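Local coordinates for arylamine n-acetyltransferase (PDB 1W5R), which catalyses the transfer of an acetyl group to arylamines, with acetyl-coenzyme A as the donor usual in its family, at residues R227-H232 with E238-D243; P23-L28 with G125-D130. The protein carries 1 engineered substitution. All blocks are in the same frame, centred on the assembly; numbering follows the deposited sequence.

Interaction 1: R227-H232 with E238-D243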
ATOM      1  N   ARG A 227      -2.349  -2.306 -13.725  1.00 10.85           N
ATOM      2  CA  ARG A 227      -2.760  -2.909 -12.445  1.00 11.35           C
ATOM      3  C   ARG A 227      -2.079  -2.317 -11.205  1.00 11.28           C
ATOM      4  O   ARG A 227      -2.422  -2.677 -10.066  1.00 12.07           O
ATOM      5  CB  ARG A 227      -2.455  -4.411 -12.460  1.00 11.63           C
ATOM      6  CG  ARG A 227      -0.971  -4.703 -12.396  1.00 12.78           C
ATOM      7  CD  ARG A 227      -0.703  -6.185 -12.143  1.00 13.52           C
ATOM      8  NE  ARG A 227      -0.812  -7.011 -13.341  1.00 14.44           N
ATOM      9  CZ  ARG A 227      -1.627  -8.060 -13.480  1.00 15.14           C
ATOM     10  NH1 ARG A 227      -2.468  -8.415 -12.511  1.00 15.09           N
ATOM     11  NH2 ARG A 227      -1.595  -8.747 -14.619  1.00 16.23           N
ATOM     12  N   ASN A 228      -1.125  -1.410 -11.427  1.00 11.28           N
ATOM     13  CA  ASN A 228      -0.240  -0.924 -10.378  1.00 11.86           C
ATOM     14  C   ASN A 228      -0.595   0.477  -9.909  1.00 11.80           C
ATOM     15  O   ASN A 228      -0.453   1.451 -10.660  1.00 11.56           O
ATOM     16  CB  ASN A 228       1.200  -0.945 -10.881  1.00 11.84           C
ATOM     17  CG  ASN A 228       1.672  -2.344 -11.230  1.00 13.90           C
ATOM     18  OD1 ASN A 228       1.665  -3.244 -10.387  1.00 16.33           O
ATOM     19  ND2 ASN A 228       2.083  -2.533 -12.479  1.00 16.44           N
ATOM     20  N   LEU A 229      -1.050   0.568  -8.667  1.00 11.98           N
ATOM     21  CA  LEU A 229      -1.373   1.834  -8.039  1.00 12.45           C
ATOM     22  C   LEU A 229      -0.242   2.264  -7.119  1.00 12.18           C
ATOM     23  O   LEU A 229       0.040   1.604  -6.108  1.00 12.42           O
ATOM     24  CB  LEU A 229      -2.691   1.730  -7.278  1.00 12.77           C
ATOM     25  CG  LEU A 229      -3.106   2.900  -6.393  1.00 13.96           C
ATOM     26  CD1 LEU A 229      -3.235   4.182  -7.225  1.00 14.71           C
ATOM     27  CD2 LEU A 229      -4.420   2.605  -5.690  1.00 14.75           C
ATOM     28  N   ALA A 230       0.426   3.357  -7.469  1.00 12.10           N
ATOM     29  CA  ALA A 230       1.447   3.941  -6.593  1.00 11.71           C
ATOM     30  C   ALA A 230       0.848   5.054  -5.733  1.00 12.68           C
ATOM     31  O   ALA A 230       0.066   5.886  -6.224  1.00 13.12           O
ATOM     32  CB  ALA A 230       2.609   4.490  -7.413  1.00 12.18           C
ATOM     33  N   VAL A 231       1.229   5.079  -4.461  1.00 13.34           N
ATOM     34  CA  VAL A 231       0.821   6.138  -3.552  1.00 13.95           C
ATOM     35  C   VAL A 231       2.089   6.718  -2.923  1.00 13.93           C
ATOM     36  O   VAL A 231       2.900   5.989  -2.357  1.00 14.57           O
ATOM     37  CB  VAL A 231      -0.129   5.613  -2.438  1.00 14.17           C
ATOM     38  CG1 VAL A 231      -0.635   6.780  -1.597  1.00 15.19           C
ATOM     39  CG2 VAL A 231      -1.298   4.813  -3.027  1.00 15.55           C
ATOM     40  N   HIS A 232       2.271   8.025  -3.040  1.00 14.05           N
ATOM     41  CA  HIS A 232       3.356   8.715  -2.360  1.00 14.20           C
ATOM     42  C   HIS A 232       2.769   9.574  -1.251  1.00 14.36           C
ATOM     43  O   HIS A 232       1.952  10.464  -1.502  1.00 12.88           O
ATOM     44  CB  HIS A 232       4.154   9.586  -3.346  1.00 15.11           C
ATOM     45  CG  HIS A 232       5.103   8.812  -4.206  1.00 17.47           C
ATOM     46  ND1 HIS A 232       6.062   9.418  -4.990  1.00 19.20           N
ATOM     47  CD2 HIS A 232       5.237   7.481  -4.413  1.00 19.77           C
ATOM     48  CE1 HIS A 232       6.750   8.494  -5.637  1.00 20.35           C
ATOM     49  NE2 HIS A 232       6.266   7.311  -5.307  1.00 20.87           N
ATOM     50  N   GLU A 238       3.584   3.505  -1.261  1.00 15.90           N
ATOM     51  CA  GLU A 238       2.773   2.291  -1.330  1.00 16.58           C
ATOM     52  C   GLU A 238       2.652   1.844  -2.770  1.00 16.03           C
ATOM     53  O   GLU A 238       2.502   2.672  -3.675  1.00 15.84           O
ATOM     54  CB  GLU A 238       1.371   2.527  -0.775  1.00 16.61           C
ATOM     55  CG  GLU A 238       1.326   3.246   0.557  1.00 18.32           C
ATOM     56  CD  GLU A 238      -0.087   3.505   1.046  1.00 19.37           C
ATOM     57  OE1 GLU A 238      -1.062   3.010   0.425  1.00 21.73           O
ATOM     58  OE2 GLU A 238      -0.221   4.206   2.068  1.00 23.87           O
ATOM     59  N   HIS A 239       2.730   0.539  -2.981  1.00 15.42           N
ATOM     60  CA  HIS A 239       2.482  -0.047  -4.280  1.00 15.54           C
ATOM     61  C   HIS A 239       1.399  -1.097  -4.146  1.00 15.22           C
ATOM     62  O   HIS A 239       1.610  -2.132  -3.514  1.00 15.15           O
ATOM     63  CB  HIS A 239       3.770  -0.609  -4.886  1.00 16.26           C
ATOM     64  CG  HIS A 239       4.794   0.446  -5.188  1.00 21.13           C
ATOM     65  ND1 HIS A 239       4.536   1.515  -6.020  1.00 24.63           N
ATOM     66  CD2 HIS A 239       6.070   0.605  -4.760  1.00 24.51           C
ATOM     67  CE1 HIS A 239       5.606   2.285  -6.092  1.00 25.37           C
ATOM     68  NE2 HIS A 239       6.552   1.755  -5.335  1.00 26.72           N
ATOM     69  N   ILE A 240       0.233  -0.804  -4.706  1.00 14.22           N
ATOM     70  CA  ILE A 240      -0.898  -1.713  -4.684  1.00 14.12           C
ATOM     71  C   ILE A 240      -0.983  -2.394  -6.047  1.00 14.13           C
ATOM     72  O   ILE A 240      -1.116  -1.729  -7.091  1.00 14.08           O
ATOM     73  CB  ILE A 240      -2.208  -0.962  -4.313  1.00 14.51           C
ATOM     74  CG1 ILE A 240      -2.073  -0.333  -2.920  1.00 15.48           C
ATOM     75  CG2 ILE A 240      -3.416  -1.885  -4.401  1.00 15.99           C
ATOM     76  CD1 ILE A 240      -3.006   0.826  -2.649  1.00 20.66           C
ATOM     77  N   ARG A 241      -0.884  -3.719  -6.051  1.00 14.02           N
ATOM     78  CA  ARG A 241      -0.949  -4.485  -7.298  1.00 14.54           C
ATOM     79  C   ARG A 241      -2.277  -5.229  -7.370  1.00 14.81           C
ATOM     80  O   ARG A 241      -2.524  -6.172  -6.614  1.00 15.04           O
ATOM     81  CB  ARG A 241       0.232  -5.459  -7.401  1.00 15.09           C
ATOM     82  CG  ARG A 241       0.288  -6.249  -8.704  1.00 15.46           C
ATOM     83  CD  ARG A 241       1.339  -7.365  -8.654  1.00 16.62           C
ATOM     84  NE  ARG A 241       1.411  -8.096  -9.920  1.00 18.85           N
ATOM     85  CZ  ARG A 241       0.566  -9.065 -10.290  1.00 18.73           C
ATOM     86  NH1 ARG A 241      -0.447  -9.432  -9.514  1.00 19.17           N
ATOM     87  NH2 ARG A 241       0.734  -9.657 -11.461  1.00 20.03           N
ATOM     88  N   PHE A 242      -3.139  -4.798  -8.281  1.00 14.67           N
ATOM     89  CA  PHE A 242      -4.428  -5.442  -8.477  1.00 15.04           C
ATOM     90  C   PHE A 242      -4.297  -6.748  -9.239  1.00 15.65           C
ATOM     91  O   PHE A 242      -3.440  -6.907 -10.113  1.00 15.22           O
ATOM     92  CB  PHE A 242      -5.365  -4.465  -9.197  1.00 14.14           C
ATOM     93  CG  PHE A 242      -5.717  -3.269  -8.366  1.00 14.06           C
ATOM     94  CD1 PHE A 242      -5.284  -1.981  -8.735  1.00 14.84           C
ATOM     95  CD2 PHE A 242      -6.438  -3.414  -7.181  1.00 14.46           C
ATOM     96  CE1 PHE A 242      -5.600  -0.877  -7.943  1.00 15.37           C
ATOM     97  CE2 PHE A 242      -6.766  -2.315  -6.397  1.00 14.95           C
ATOM     98  CZ  PHE A 242      -6.338  -1.041  -6.777  1.00 14.95           C
ATOM     99  N   ASP A 243      -5.145  -7.704  -8.865  1.00 16.90           N
ATOM    100  CA  ASP A 243      -5.106  -9.034  -9.443  1.00 18.36           C
ATOM    101  C   ASP A 243      -5.554  -9.073 -10.899  1.00 18.50           C
ATOM    102  O   ASP A 243      -4.955  -9.789 -11.703  1.00 19.01           O
ATOM    103  CB  ASP A 243      -5.993  -9.984  -8.638  1.00 18.69           C
ATOM    104  CG  ASP A 243      -5.296 -10.553  -7.420  1.00 20.80           C
ATOM    105  OD1 ASP A 243      -4.101 -10.256  -7.189  1.00 21.98           O
ATOM    106  OD2 ASP A 243      -5.966 -11.317  -6.695  1.00 23.27           O
TER
HETATM  107  O   HOH W   1       3.073  -5.505 -10.970  1.00 29.26           O
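R227 NH1 is shared between two successive carbonyls of the facing segment, F242 O and D243 O, each 3.0 Å away and close to the guanidinium plane. The two bonds differ in quality: F242 O is met in its carbonyl plane, whereas the donor sits above the carbonyl plane of D243, and the N-H points less directly at it (132°). A bend at chi3 (80°) turns the R227 chain so that its end meets these oxygens. R241, extended from CG to NE, runs alongside and lays its guanidinium on that of R227, centres 4.0 Å apart and planes at 9°, with R241 NH2 over the middle of the R227 group. The salt bridge from R227 NH2 to D277 probably eases this like-charge stack. Beside it, a water donates to N228 OD1 at 2.7 Å and accepts weakly from R241 NE.

The rest is an antiparallel hairpin ladder, in which L229 pairs with I240 and V231 with E238 by reciprocal backbone bonds. L229 CD2 touches I240 CD1 at 3.8 Å on the buried face, where L229 CB also meets F242 CE1. That face packs against helix 245-255, strand 220-225 continues the sheet beyond strand 228-233, and strand 236-242 pairs antiparallel with a strand of the second subunit, carrying the sheet across the interface.

Interaction 2: P23-L28 with G125-D130; sequences PDLGTL and GRYLVD
Helix 25-38 begins beside strand 127-129 in this contact, its first turn facing the strand, with the CA atoms of L25 and Y127 9.5 Å apart and those of L28 and V129 8.9 Å. This is helix-on-sheet packing within the arylamine N-acetyltransferase fold, which is related to that of the papain-like cysteine peptidases. The helix start is secured by an N-cap, in which D24 OD1 accepts from T27 N at 2.9 Å; the other carboxylate oxygen of D24 forms a salt bridge with R22.

The contact between helix and strand is made by van der Waals and CH-pi contacts. L25 and L28, three residues apart, offer their ends to Y127 and V129, which alternate with L128 so that both project from the strand toward the helix. Y127 CB and L28 CD2 are 4.3 Å apart, but of the two leucines it is L25 that lies over a face of the ring. The CG of L25 stands opposite its backbone N (chi1 -170°), and its side chain crosses that of Y127 at about a right angle, bringing one methyl over the ring face. L28 and V129, by contrast, approach end-on. Both are buried: P141 touches each of them, while helix 73-87 supplies L84 to L28 and L80 to V129.

The strand then leads directly into D130, whose OD2 accepts a hydrogen bond from H113 NE2, an arrangement consistent with the Asp-His pair of the family's Cys-His-Asp catalytic triad, whose cysteine is replaced here by an engineered glutamine. At the outer end of the row, L25 CD1 makes a CH-pi contact 3.9 Å from the Y127 ring centroid and 22° off its normal, and L25 CD2 lies 3.7 Å from Y127 OH.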
ATOM      1  N   PRO A  23     -10.339  37.097  -8.875  1.00 27.72           N
ATOM      2  CA  PRO A  23      -9.064  36.791  -9.539  1.00 26.50           C
ATOM      3  C   PRO A  23      -7.823  37.298  -8.789  1.00 25.32           C
ATOM      4  O   PRO A  23      -7.149  38.228  -9.244  1.00 25.20           O
ATOM      5  CB  PRO A  23      -9.201  37.483 -10.897  1.00 26.56           C
ATOM      6  CG  PRO A  23     -10.112  38.643 -10.628  1.00 26.78           C
ATOM      7  CD  PRO A  23     -11.069  38.184  -9.565  1.00 27.42           C
ATOM      8  N   ASP A  24      -7.514  36.663  -7.665  1.00 23.90           N
ATOM      9  CA  ASP A  24      -6.321  36.993  -6.906  1.00 23.16           C
ATOM     10  C   ASP A  24      -5.490  35.741  -6.636  1.00 22.39           C
ATOM     11  O   ASP A  24      -5.919  34.617  -6.948  1.00 21.67           O
ATOM     12  CB  ASP A  24      -6.693  37.729  -5.603  1.00 23.56           C
ATOM     13  CG  ASP A  24      -7.686  36.953  -4.744  1.00 24.73           C
ATOM     14  OD1 ASP A  24      -7.584  35.712  -4.653  1.00 26.05           O
ATOM     15  OD2 ASP A  24      -8.570  37.583  -4.124  1.00 26.35           O
ATOM     16  N   LEU A  25      -4.309  35.932  -6.061  1.00 21.69           N
ATOM     17  CA  LEU A  25      -3.390  34.818  -5.820  1.00 21.56           C
ATOM     18  C   LEU A  25      -3.962  33.750  -4.880  1.00 20.90           C
ATOM     19  O   LEU A  25      -3.797  32.558  -5.125  1.00 20.64           O
ATOM     20  CB  LEU A  25      -2.037  35.331  -5.324  1.00 21.61           C
ATOM     21  CG  LEU A  25      -0.887  34.318  -5.247  1.00 22.48           C
ATOM     22  CD1 LEU A  25      -0.549  33.732  -6.620  1.00 23.04           C
ATOM     23  CD2 LEU A  25       0.338  34.968  -4.625  1.00 22.55           C
ATOM     24  N   GLY A  26      -4.638  34.173  -3.813  1.00 20.31           N
ATOM     25  CA  GLY A  26      -5.288  33.241  -2.888  1.00 19.63           C
ATOM     26  C   GLY A  26      -6.270  32.306  -3.577  1.00 19.50           C
ATOM     27  O   GLY A  26      -6.307  31.103  -3.299  1.00 19.95           O
ATOM     28  N   THR A  27      -7.055  32.862  -4.494  1.00 18.81           N
ATOM     29  CA  THR A  27      -8.022  32.084  -5.265  1.00 18.62           C
ATOM     30  C   THR A  27      -7.299  31.080  -6.168  1.00 17.46           C
ATOM     31  O   THR A  27      -7.731  29.940  -6.283  1.00 17.72           O
ATOM     32  CB  THR A  27      -8.929  32.988  -6.115  1.00 19.17           C
ATOM     33  OG1 THR A  27      -9.735  33.790  -5.248  1.00 21.37           O
ATOM     34  CG2 THR A  27      -9.848  32.163  -7.024  1.00 20.31           C
ATOM     35  N   LEU A  28      -6.208  31.519  -6.791  1.00 16.58           N
ATOM     36  CA  LEU A  28      -5.442  30.645  -7.680  1.00 15.84           C
ATOM     37  C   LEU A  28      -4.957  29.413  -6.922  1.00 15.62           C
ATOM     38  O   LEU A  28      -5.101  28.277  -7.406  1.00 15.65           O
ATOM     39  CB  LEU A  28      -4.283  31.400  -8.323  1.00 15.90           C
ATOM     40  CG  LEU A  28      -3.554  30.682  -9.473  1.00 15.42           C
ATOM     41  CD1 LEU A  28      -4.491  30.348 -10.633  1.00 17.42           C
ATOM     42  CD2 LEU A  28      -2.397  31.538  -9.940  1.00 15.76           C
ATOM     43  N   GLY A 125       4.310  39.749 -12.176  1.00 30.88           N
ATOM     44  CA  GLY A 125       4.867  38.681 -13.005  1.00 27.68           C
ATOM     45  C   GLY A 125       3.824  37.632 -13.355  1.00 25.18           C
ATOM     46  O   GLY A 125       2.618  37.904 -13.332  1.00 24.85           O
ATOM     47  N   ARG A 126       4.289  36.429 -13.678  1.00 22.74           N
ATOM     48  CA  ARG A 126       3.390  35.354 -14.090  1.00 20.12           C
ATOM     49  C   ARG A 126       3.621  34.100 -13.264  1.00 18.67           C
ATOM     50  O   ARG A 126       4.683  33.939 -12.651  1.00 17.75           O
ATOM     51  CB  ARG A 126       3.558  35.039 -15.574  1.00 20.17           C
ATOM     52  CG  ARG A 126       3.370  36.256 -16.485  1.00 20.30           C
ATOM     53  CD  ARG A 126       3.265  35.852 -17.939  1.00 21.54           C
ATOM     54  NE  ARG A 126       1.950  35.279 -18.258  1.00 21.85           N
ATOM     55  CZ  ARG A 126       0.882  35.984 -18.640  1.00 21.19           C
ATOM     56  NH1 ARG A 126       0.951  37.310 -18.737  1.00 22.46           N
ATOM     57  NH2 ARG A 126      -0.265  35.376 -18.907  1.00 19.40           N
ATOM     58  N   TYR A 127       2.612  33.228 -13.260  1.00 17.30           N
ATOM     59  CA  TYR A 127       2.669  31.967 -12.536  1.00 16.28           C
ATOM     60  C   TYR A 127       2.502  30.789 -13.475  1.00 15.01           C
ATOM     61  O   TYR A 127       1.656  30.818 -14.376  1.00 15.07           O
ATOM     62  CB  TYR A 127       1.580  31.925 -11.472  1.00 17.84           C
ATOM     63  CG  TYR A 127       1.848  32.921 -10.384  1.00 19.44           C
ATOM     64  CD1 TYR A 127       1.469  34.261 -10.527  1.00 20.86           C
ATOM     65  CD2 TYR A 127       2.527  32.537  -9.234  1.00 20.18           C
ATOM     66  CE1 TYR A 127       1.753  35.192  -9.514  1.00 21.56           C
ATOM     67  CE2 TYR A 127       2.804  33.446  -8.227  1.00 21.12           C
ATOM     68  CZ  TYR A 127       2.421  34.760  -8.369  1.00 21.41           C
ATOM     69  OH  TYR A 127       2.723  35.635  -7.348  1.00 22.94           O
ATOM     70  N   LEU A 128       3.326  29.767 -13.268  1.00 12.83           N
ATOM     71  CA  LEU A 128       3.102  28.472 -13.913  1.00 11.72           C
ATOM     72  C   LEU A 128       1.997  27.729 -13.186  1.00 11.79           C
ATOM     73  O   LEU A 128       2.029  27.580 -11.959  1.00 11.37           O
ATOM     74  CB  LEU A 128       4.386  27.643 -13.924  1.00 11.58           C
ATOM     75  CG  LEU A 128       4.253  26.238 -14.537  1.00 10.50           C
ATOM     76  CD1 LEU A 128       3.833  26.295 -16.004  1.00 11.16           C
ATOM     77  CD2 LEU A 128       5.539  25.471 -14.336  1.00 11.38           C
ATOM     78  N   VAL A 129       1.006  27.273 -13.949  1.00 11.01           N
ATOM     79  CA  VAL A 129      -0.098  26.496 -13.394  1.00 10.66           C
ATOM     80  C   VAL A 129      -0.217  25.236 -14.243  1.00 10.41           C
ATOM     81  O   VAL A 129      -0.271  25.307 -15.471  1.00 10.36           O
ATOM     82  CB  VAL A 129      -1.421  27.302 -13.401  1.00 11.06           C
ATOM     83  CG1 VAL A 129      -2.570  26.434 -12.945  1.00 12.64           C
ATOM     84  CG2 VAL A 129      -1.277  28.531 -12.481  1.00 12.46           C
ATOM     85  N   ASP A 130      -0.227  24.084 -13.579  1.00  9.39           N
ATOM     86  CA  ASP A 130      -0.304  22.819 -14.306  1.00  9.24           C
ATOM     87  C   ASP A 130      -1.017  21.821 -13.427  1.00  9.24           C
ATOM     88  O   ASP A 130      -0.450  21.329 -12.461  1.00 10.19           O
ATOM     89  CB  ASP A 130       1.107  22.336 -14.656  1.00  9.58           C
ATOM     90  CG  ASP A 130       1.125  20.977 -15.362  1.00  9.47           C
ATOM     91  OD1 ASP A 130       0.050  20.475 -15.772  1.00  8.55           O
ATOM     92  OD2 ASP A 130       2.244  20.426 -15.523  1.00  9.34           O
TER

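The two contacts illustrate how one chain uses beta structure for different ends. Interaction 2 closes first along the sequence and interaction 1 follows, in series; their centres are 33 Å apart, on opposite sides of the chain's centre, and their nearest atoms about 15 Å. They share no sheet: strand 127-129 belongs to one antiparallel sheet, whereas strands 228-233 and 236-242 belong to another. Interaction 2 joins an early helix to a strand that leads into the probable catalytic aspartate and is touched by no other chain of the assembly. Interaction 1 includes the strand that is outermost within this chain, on which the strand of the second subunit pairs.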